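PDB 3GNL: uncharacterized protein, DUF633, LMOf2365_1472, which is uncharacterized but probably methylates N1 of adenine 22 in tRNA, using a Rossmann-like domain of the kind that binds S-adenosylmethionine. Local coordinates for residues 35-40 / 63-68. Residues are numbered along the deposited sequence; the frame is centred on the assembly and turned at random.
Sequences LPCFAV and KQVRSS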
ATOM      1  N   LEU A  35      11.285  -1.603  10.187  1.00 19.30           N
ATOM      2  CA  LEU A  35      11.333  -0.355   9.421  1.00 19.52           C
ATOM      3  C   LEU A  35      11.572   0.886  10.294  1.00 19.15           C
ATOM      4  O   LEU A  35      12.470   1.679   9.979  1.00 18.29           O
ATOM      5  CB  LEU A  35      10.122  -0.269   8.473  1.00 20.43           C
ATOM      6  CG  LEU A  35       9.973   1.022   7.671  1.00 21.11           C
ATOM      7  CD1 LEU A  35       9.231   0.754   6.344  1.00 23.41           C
ATOM      8  CD2 LEU A  35       9.333   2.144   8.419  1.00 23.39           C
ATOM      9  N   PRO A  36      10.848   1.052  11.411  1.00 18.66           N
ATOM     10  CA  PRO A  36      11.125   2.168  12.330  1.00 19.42           C
ATOM     11  C   PRO A  36      12.540   2.148  12.820  1.00 19.75           C
ATOM     12  O   PRO A  36      13.185   3.208  12.881  1.00 20.21           O
ATOM     13  CB  PRO A  36      10.162   1.916  13.472  1.00 19.93           C
ATOM     14  CG  PRO A  36       8.989   1.206  12.826  1.00 21.59           C
ATOM     15  CD  PRO A  36       9.607   0.339  11.759  1.00 18.09           C
ATOM     16  N   CYS A  37      13.078   0.980  13.149  1.00 18.84           N
ATOM     17  CA  CYS A  37      14.465   0.938  13.644  1.00 20.96           C
ATOM     18  C   CYS A  37      15.414   1.365  12.542  1.00 21.56           C
ATOM     19  O   CYS A  37      16.328   2.141  12.806  1.00 21.74           O
ATOM     20  CB  CYS A  37      14.837  -0.439  14.180  1.00 21.30           C
ATOM     21  SG  CYS A  37      13.999  -0.879  15.796  1.00 23.09           S
ATOM     22  N   PHE A  38      15.198   0.859  11.336  1.00 21.66           N
ATOM     23  CA  PHE A  38      16.078   1.176  10.191  1.00 21.12           C
ATOM     24  C   PHE A  38      16.042   2.687   9.914  1.00 23.57           C
ATOM     25  O   PHE A  38      17.105   3.285   9.683  1.00 25.43           O
ATOM     26  CB  PHE A  38      15.590   0.411   8.986  1.00 23.69           C
ATOM     27  CG  PHE A  38      16.227   0.814   7.682  1.00 25.58           C
ATOM     28  CD1 PHE A  38      17.406   0.208   7.279  1.00 27.45           C
ATOM     29  CD2 PHE A  38      15.591   1.705   6.836  1.00 25.65           C
ATOM     30  CE1 PHE A  38      17.999   0.528   6.028  1.00 28.76           C
ATOM     31  CE2 PHE A  38      16.158   2.016   5.580  1.00 26.64           C
ATOM     32  CZ  PHE A  38      17.357   1.419   5.190  1.00 28.21           C
ATOM     33  N   ALA A  39      14.870   3.300   9.992  1.00 21.44           N
ATOM     34  CA  ALA A  39      14.711   4.687   9.608  1.00 21.44           C
ATOM     35  C   ALA A  39      15.231   5.620  10.698  1.00 24.03           C
ATOM     36  O   ALA A  39      15.774   6.709  10.413  1.00 23.64           O
ATOM     37  CB  ALA A  39      13.314   4.990   9.256  1.00 21.22           C
ATOM     38  N   VAL A  40      15.084   5.224  11.955  1.00 22.69           N
ATOM     39  CA  VAL A  40      15.643   6.052  13.034  1.00 23.19           C
ATOM     40  C   VAL A  40      17.174   5.960  12.988  1.00 25.86           C
ATOM     41  O   VAL A  40      17.875   6.987  13.081  1.00 26.00           O
ATOM     42  CB  VAL A  40      15.064   5.626  14.397  1.00 22.41           C
ATOM     43  CG1 VAL A  40      15.873   6.248  15.583  1.00 23.44           C
ATOM     44  CG2 VAL A  40      13.616   6.054  14.474  1.00 21.81           C
ATOM     45  N   LYS A  63      10.596  -5.915  21.660  1.00 26.29           N
ATOM     46  CA  LYS A  63      11.917  -6.547  21.840  1.00 27.81           C
ATOM     47  C   LYS A  63      12.904  -6.084  20.800  1.00 27.71           C
ATOM     48  O   LYS A  63      14.053  -5.868  21.122  1.00 28.40           O
ATOM     49  CB  LYS A  63      11.847  -8.066  21.887  1.00 28.14           C
ATOM     50  CG  LYS A  63      11.224  -8.575  23.193  1.00 29.87           C
ATOM     51  CD  LYS A  63      11.187 -10.076  23.211  1.00 28.00           C
ATOM     52  CE  LYS A  63      10.634 -10.644  24.544  1.00 26.66           C
ATOM     53  NZ  LYS A  63      11.661 -10.635  25.647  1.00 26.94           N
ATOM     54  N   GLN A  64      12.455  -5.869  19.568  1.00 26.26           N
ATOM     55  CA  GLN A  64      13.362  -5.376  18.535  1.00 26.36           C
ATOM     56  C   GLN A  64      13.829  -3.956  18.869  1.00 24.67           C
ATOM     57  O   GLN A  64      15.030  -3.635  18.685  1.00 25.05           O
ATOM     58  CB  GLN A  64      12.673  -5.427  17.163  1.00 27.63           C
ATOM     59  CG  GLN A  64      13.442  -4.738  16.039  1.00 32.13           C
ATOM     60  CD  GLN A  64      14.759  -5.411  15.702  1.00 35.31           C
ATOM     61  OE1 GLN A  64      14.860  -6.629  15.626  1.00 37.98           O
ATOM     62  NE2 GLN A  64      15.780  -4.599  15.476  1.00 38.68           N
ATOM     63  N   VAL A  65      12.926  -3.114  19.360  1.00 24.70           N
ATOM     64  CA  VAL A  65      13.224  -1.712  19.681  1.00 23.62           C
ATOM     65  C   VAL A  65      14.260  -1.703  20.828  1.00 25.57           C
ATOM     66  O   VAL A  65      15.245  -0.955  20.757  1.00 25.31           O
ATOM     67  CB  VAL A  65      11.951  -0.881  20.034  1.00 23.35           C
ATOM     68  CG1 VAL A  65      12.285   0.484  20.625  1.00 24.28           C
ATOM     69  CG2 VAL A  65      11.087  -0.713  18.744  1.00 23.87           C
ATOM     70  N   ARG A  66      14.050  -2.550  21.842  1.00 26.08           N
ATOM     71  CA  ARG A  66      15.001  -2.640  22.954  1.00 28.58           C
ATOM     72  C   ARG A  66      16.366  -3.136  22.488  1.00 29.92           C
ATOM     73  O   ARG A  66      17.406  -2.536  22.820  1.00 30.65           O
ATOM     74  CB  ARG A  66      14.407  -3.559  24.008  1.00 29.74           C
ATOM     75  CG  ARG A  66      13.524  -2.790  24.956  1.00 31.82           C
ATOM     76  N   SER A  67      16.370  -4.182  21.682  1.00 31.63           N
ATOM     77  CA  SER A  67      17.575  -4.758  21.103  1.00 34.54           C
ATOM     78  C   SER A  67      18.370  -3.759  20.246  1.00 34.42           C
ATOM     79  O   SER A  67      19.575  -3.906  20.082  1.00 34.60           O
ATOM     80  CB  SER A  67      17.211  -5.969  20.248  1.00 36.34           C
ATOM     81  OG  SER A  67      18.357  -6.483  19.578  1.00 41.14           O
ATOM     82  N   SER A  68      17.678  -2.778  19.677  1.00 32.42           N
ATOM     83  CA  SER A  68      18.301  -1.768  18.825  1.00 32.78           C
ATOM     84  C   SER A  68      18.795  -0.583  19.637  1.00 31.93           C
ATOM     85  O   SER A  68      19.466   0.296  19.098  1.00 33.95           O
ATOM     86  CB  SER A  68      17.304  -1.298  17.758  1.00 33.09           C
ATOM     87  OG  SER A  68      17.104  -2.347  16.830  1.00 33.91           O
TER
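In the Rossmann-like domain of this probable methyltransferase, helices 34-41 and 55-67 pack next to each other on one face of the parallel part of the mixed sheet, joined through the strand 45-52, and within residues 35-40 Cys37 carries the contact with 63-68. Its sulfur enters a notch formed by Gln64, Val65 and Ser68. A chi1 of -71° sets SG opposite the carbonyl carbon and carries it across the gap. There SG lies 4.0 Å from Val65 CA and 4.1 Å from Val65 CG2, an apolar contact close to the backbone. Cysteine suits such a site, being short and weakly polar, and the two backbones approach to 6.7 Å between Cys37 CA and Val65 CA. Gln64 adds the aliphatic part of its chain, with CG 3.9 Å from Cys37 SG; a bend at chi2 (66°) turns its amide back toward Ser68. Val65 also reaches strand 74-78 through Ile74 and Val76, tying the helix to the sheet. Ser68 completes the notch, its OG 3.6 Å from Cys37 SG and hydrogen-bonded to Glu5. Cohesion between the two segments therefore comes mainly from dispersion around one polarisable sulfur, while the serine hydroxyl has a separate partner.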